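Local coordinates for protein aminopeptidase N (Francisella tularensis subsp. tularensis, PDB 5DLL) that is a zinc-dependent M1-family aminopeptidase that releases N-terminal residues, preferably alanine, from peptides and probably takes part in breaking down intracellular peptides, at residues K673-K677 / N706-Q710; L845-K849 / V861-L865. All blocks are in the same frame, centred on the assembly; numbering follows the deposited sequence.

Interaction 1: K673-K677 / N706-Q710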
loop_
_atom_site.group_PDB
_atom_site.type_symbol
_atom_site.label_atom_id
_atom_site.label_comp_id
_atom_site.label_asym_id
_atom_site.label_seq_id
_atom_site.Cartn_x
_atom_site.Cartn_y
_atom_site.Cartn_z
ATOM N N LYS A 673 -1.613 1.321 -24.278
ATOM C CA LYS A 673 -0.967 1.012 -25.561
ATOM C C LYS A 673 0.474 0.569 -25.304
ATOM O O LYS A 673 0.906 -0.478 -25.793
ATOM C CB LYS A 673 -0.984 2.256 -26.473
ATOM C CG LYS A 673 -1.377 2.029 -27.929
ATOM C CD LYS A 673 -1.965 3.311 -28.522
ATOM C CE LYS A 673 -1.840 3.406 -30.042
ATOM N NZ LYS A 673 -2.870 2.648 -30.809
ATOM N N ARG A 674 1.188 1.363 -24.504
ATOM C CA ARG A 674 2.609 1.142 -24.211
ATOM C C ARG A 674 2.919 -0.172 -23.506
ATOM O O ARG A 674 4.015 -0.716 -23.660
ATOM C CB ARG A 674 3.175 2.290 -23.367
ATOM C CG ARG A 674 3.691 3.471 -24.171
ATOM C CD ARG A 674 4.435 4.455 -23.282
ATOM N NE ARG A 674 3.527 5.151 -22.371
ATOM C CZ ARG A 674 2.836 6.252 -22.670
ATOM N NH1 ARG A 674 2.934 6.817 -23.869
ATOM N NH2 ARG A 674 2.038 6.799 -21.758
ATOM N N LYS A 675 1.982 -0.680 -22.716
ATOM C CA LYS A 675 2.242 -1.929 -22.007
ATOM C C LYS A 675 1.859 -3.157 -22.825
ATOM O O LYS A 675 2.563 -4.164 -22.768
ATOM C CB LYS A 675 1.625 -1.948 -20.607
ATOM C CG LYS A 675 0.129 -1.727 -20.515
ATOM C CD LYS A 675 -0.314 -1.740 -19.058
ATOM C CE LYS A 675 0.245 -0.559 -18.271
ATOM N NZ LYS A 675 -0.308 -0.480 -16.893
ATOM N N LEU A 676 0.779 -3.080 -23.600
ATOM C CA LEU A 676 0.482 -4.149 -24.559
ATOM C C LEU A 676 1.602 -4.234 -25.593
ATOM O O LEU A 676 2.006 -5.329 -25.993
ATOM C CB LEU A 676 -0.856 -3.931 -25.270
ATOM C CG LEU A 676 -1.236 -5.068 -26.234
ATOM C CD1 LEU A 676 -1.426 -6.371 -25.473
ATOM C CD2 LEU A 676 -2.480 -4.747 -27.045
ATOM N N LYS A 677 2.091 -3.072 -26.025
ATOM C CA LYS A 677 3.271 -2.999 -26.881
ATOM C C LYS A 677 4.446 -3.765 -26.263
ATOM O O LYS A 677 5.137 -4.510 -26.956
ATOM C CB LYS A 677 3.659 -1.539 -27.126
ATOM C CG LYS A 677 4.998 -1.373 -27.828
ATOM C CD LYS A 677 5.230 0.044 -28.319
ATOM C CE LYS A 677 5.266 1.041 -27.177
ATOM N NZ LYS A 677 5.944 2.298 -27.596
ATOM N N ASN A 706 10.609 8.654 -23.742
ATOM C CA ASN A 706 10.222 8.561 -22.336
ATOM C C ASN A 706 10.898 7.363 -21.673
ATOM O O ASN A 706 11.471 6.514 -22.359
ATOM C CB ASN A 706 8.701 8.443 -22.216
ATOM C CG ASN A 706 8.169 7.125 -22.755
ATOM O OD1 ASN A 706 8.262 6.090 -22.093
ATOM N ND2 ASN A 706 7.600 7.160 -23.954
ATOM N N MET A 707 10.817 7.280 -20.348
ATOM C CA MET A 707 11.461 6.180 -19.625
ATOM C C MET A 707 10.710 4.855 -19.762
ATOM O O MET A 707 11.338 3.800 -19.822
ATOM C CB MET A 707 11.648 6.515 -18.141
ATOM C CG MET A 707 12.565 5.542 -17.399
ATOM S SD MET A 707 14.227 5.385 -18.097
ATOM C CE MET A 707 14.844 7.060 -17.940
ATOM N N THR A 708 9.379 4.902 -19.808
ATOM C CA THR A 708 8.576 3.680 -19.899
ATOM C C THR A 708 8.997 2.819 -21.092
ATOM O O THR A 708 9.186 1.611 -20.956
ATOM C CB THR A 708 7.073 3.988 -20.008
ATOM O OG1 THR A 708 6.749 5.128 -19.199
ATOM C CG2 THR A 708 6.257 2.783 -19.562
ATOM N N ASP A 709 9.156 3.454 -22.250
ATOM C CA ASP A 709 9.587 2.765 -23.473
ATOM C C ASP A 709 11.062 2.366 -23.429
ATOM O O ASP A 709 11.439 1.310 -23.934
ATOM C CB ASP A 709 9.343 3.644 -24.710
ATOM C CG ASP A 709 7.885 3.658 -25.160
ATOM O OD1 ASP A 709 7.089 2.809 -24.705
ATOM O OD2 ASP A 709 7.539 4.521 -25.994
ATOM N N GLN A 710 11.896 3.215 -22.839
ATOM C CA GLN A 710 13.320 2.907 -22.727
ATOM C C GLN A 710 13.575 1.777 -21.725
ATOM O O GLN A 710 14.452 0.945 -21.934
ATOM C CB GLN A 710 14.110 4.156 -22.349
ATOM C CG GLN A 710 15.607 4.018 -22.578
ATOM C CD GLN A 710 16.319 5.355 -22.701
ATOM O OE1 GLN A 710 15.696 6.416 -22.646
ATOM N NE2 GLN A 710 17.633 5.308 -22.874
#
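K677 and D709 form a salt bridge between helix 668-685 and the first turn of helix 707-717. The lysine runs out from its helix with CG anti to the backbone N (chi1 171°), bends at chi3 and meets the aspartate at about a right angle. NZ sits 3.2 Å from D709 OD1 and equally far from OD2, so the ammonium straddles the carboxylate through two weak hydrogen bonds. The close packing continues along R674, whose aliphatic part crosses the same carboxylate: R674 CD is 3.4 Å from D709 OD1. Its guanidinium, however, passes the aspartate by, with R674 NE 4.9 Å from D709 OD1, and forms its salt bridge with D297 instead. Within its own turn, D709 is held by the N-cap residue N706: N706 OD1 accepts from D709 N at 2.8 Å, and N706 ND2 gives a weak hydrogen bond to D709 OD2. L700 of helix 691-703 also touches the side chains of both K677 and D709.

Packing is looser toward T708, which is partly exposed. There T708 CB comes no nearer than 4.2 Å to R674 CD, and its hydroxyl bonds to D297 N. The aspartate thus has its backbone N-H and its carboxylate engaged at once, and the lysine together with the helix N-terminus would be expected to favour its charged form in this buried setting.

Interaction 2: L845-K849 / V861-L865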
loop_
_atom_site.group_PDB
_atom_site.type_symbol
_atom_site.label_atom_id
_atom_site.label_comp_id
_atom_site.label_asym_id
_atom_site.label_seq_id
_atom_site.Cartn_x
_atom_site.Cartn_y
_atom_site.Cartn_z
ATOM N N LEU A 845 21.689 -20.154 6.040
ATOM C CA LEU A 845 21.218 -19.563 7.293
ATOM C C LEU A 845 22.157 -19.903 8.454
ATOM O O LEU A 845 22.487 -19.039 9.261
ATOM C CB LEU A 845 19.792 -20.022 7.618
ATOM C CG LEU A 845 18.683 -19.437 6.738
ATOM C CD1 LEU A 845 17.339 -20.051 7.107
ATOM C CD2 LEU A 845 18.629 -17.919 6.850
ATOM N N GLU A 846 22.589 -21.160 8.530
ATOM C CA GLU A 846 23.521 -21.594 9.577
ATOM C C GLU A 846 24.911 -20.966 9.411
ATOM O O GLU A 846 25.621 -20.773 10.392
ATOM C CB GLU A 846 23.611 -23.129 9.631
ATOM C CG GLU A 846 22.467 -23.780 10.402
ATOM C CD GLU A 846 22.271 -25.253 10.075
ATOM O OE1 GLU A 846 23.185 -25.879 9.494
ATOM O OE2 GLU A 846 21.191 -25.794 10.402
ATOM N N LYS A 847 25.288 -20.649 8.174
ATOM C CA LYS A 847 26.543 -19.953 7.897
ATOM C C LYS A 847 26.495 -18.516 8.417
ATOM O O LYS A 847 27.484 -18.002 8.938
ATOM C CB LYS A 847 26.838 -19.971 6.394
ATOM C CG LYS A 847 28.273 -19.643 6.008
ATOM C CD LYS A 847 28.427 -18.190 5.600
ATOM C CE LYS A 847 29.861 -17.872 5.205
ATOM N NZ LYS A 847 30.297 -18.617 3.994
ATOM N N ILE A 848 25.341 -17.875 8.277
ATOM C CA ILE A 848 25.121 -16.530 8.815
ATOM C C ILE A 848 25.171 -16.559 10.352
ATOM O O ILE A 848 25.863 -15.756 10.976
ATOM C CB ILE A 848 23.768 -15.949 8.319
ATOM C CG1 ILE A 848 23.825 -15.673 6.807
ATOM C CG2 ILE A 848 23.398 -14.671 9.067
ATOM C CD1 ILE A 848 22.469 -15.626 6.129
ATOM N N LYS A 849 24.432 -17.495 10.938
ATOM C CA LYS A 849 24.380 -17.698 12.392
ATOM C C LYS A 849 25.772 -17.949 13.003
ATOM O O LYS A 849 26.083 -17.446 14.086
ATOM C CB LYS A 849 23.433 -18.871 12.689
ATOM C CG LYS A 849 23.393 -19.383 14.120
ATOM C CD LYS A 849 22.452 -20.578 14.220
ATOM C CE LYS A 849 22.768 -21.476 15.404
ATOM N NZ LYS A 849 22.542 -20.786 16.701
ATOM N N VAL A 861 17.512 -15.077 12.015
ATOM C CA VAL A 861 18.015 -16.285 11.354
ATOM C C VAL A 861 17.811 -17.524 12.226
ATOM O O VAL A 861 17.381 -18.569 11.742
ATOM C CB VAL A 861 19.503 -16.133 10.972
ATOM C CG1 VAL A 861 20.142 -17.476 10.661
ATOM C CG2 VAL A 861 19.641 -15.203 9.777
ATOM N N SER A 862 18.121 -17.402 13.512
ATOM C CA SER A 862 17.900 -18.493 14.457
ATOM C C SER A 862 16.432 -18.907 14.471
ATOM O O SER A 862 16.118 -20.098 14.471
ATOM C CB SER A 862 18.344 -18.085 15.866
ATOM O OG SER A 862 19.747 -17.877 15.920
ATOM N N LYS A 863 15.544 -17.916 14.459
ATOM C CA LYS A 863 14.103 -18.146 14.568
ATOM C C LYS A 863 13.520 -18.967 13.406
ATOM O O LYS A 863 12.699 -19.857 13.633
ATOM C CB LYS A 863 13.353 -16.817 14.699
ATOM C CG LYS A 863 11.990 -16.952 15.351
ATOM C CD LYS A 863 11.166 -15.689 15.185
ATOM C CE LYS A 863 9.773 -15.872 15.760
ATOM N NZ LYS A 863 8.883 -14.740 15.387
ATOM N N SER A 864 13.940 -18.676 12.174
ATOM C CA SER A 864 13.466 -19.441 11.008
ATOM C C SER A 864 14.125 -20.820 10.903
ATOM O O SER A 864 13.549 -21.722 10.308
ATOM C CB SER A 864 13.659 -18.668 9.696
ATOM O OG SER A 864 14.913 -18.949 9.106
ATOM N N LEU A 865 15.324 -20.981 11.462
ATOM C CA LEU A 865 15.970 -22.297 11.513
ATOM C C LEU A 865 15.277 -23.234 12.502
ATOM O O LEU A 865 15.193 -24.440 12.258
ATOM C CB LEU A 865 17.458 -22.178 11.867
ATOM C CG LEU A 865 18.405 -21.762 10.734
ATOM C CD1 LEU A 865 19.789 -21.430 11.280
ATOM C CD2 LEU A 865 18.488 -22.847 9.664
#
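L845 and L865 lie alongside each other, pointing opposite ways, with L845 CB 3.7 Å from L865 CD2. This pair forms one half of an apolar layer between helices 835-849 and 855-866; V861, one turn before L865, forms the other. Chi1 of V861 (164°) sets CG1 anti to the backbone N and sends its two methyls to different partners. CG1 packs against the backbone of L845 and lies 4.1 Å from K849 CB, while CG2 meets I848 CG2 at 3.9 Å, the two side chains crossing at about a right angle.

At the more exposed margin, aliphatic parts of charged residues extend the layer. E846 CG lies 3.7 Å from L865 CD1, and K849 CD reaches the same methyl at 4.1 Å. K849 NZ stays 4.1 Å from S862 OG, too far to bond; that hydroxyl is hydrogen-bonded to F858 O, one turn earlier. On the flank of L845, its CD1 lies against S864.

Farther out, L827 and W830 back L845, and A806 and V809 of helix 800-815 cover I848. The indole NE1 of W830 also bonds to S864 O, tying the loop that leads into helix 835-849 to the last helix. The two segments' axes approach to 9.7 Å at 143° between their N-to-C directions. Such an inclined, broadly antiparallel helix pair, joined by a short connection and packed on helix 800-815 and the loop before helix 835-849, is characteristic of the ARM-like alpha-helical C-terminal domain of M1 aminopeptidases.

How the interactions relate
Both contacts lie in the ARM-like helical C-terminal domain. They follow one another along the chain: interaction 1 links helices 668-685 and 707-717, with helix 691-703 between them in the chain, and closes before interaction 2 joins 835-849 to 855-866, the last two helices. Their centres are 42 Å apart and their nearest atoms about 33 Å, so neither touches the other. Through D297, which begins helix 297-312 carrying the zinc ligand H309, residues of interaction 1 also reach the peptidase domain. Interaction 2 instead packs the last helix against 835-849, which in turn rests on helix 800-815, so the two join different parts of one helical array, away from the zinc and sodium sites.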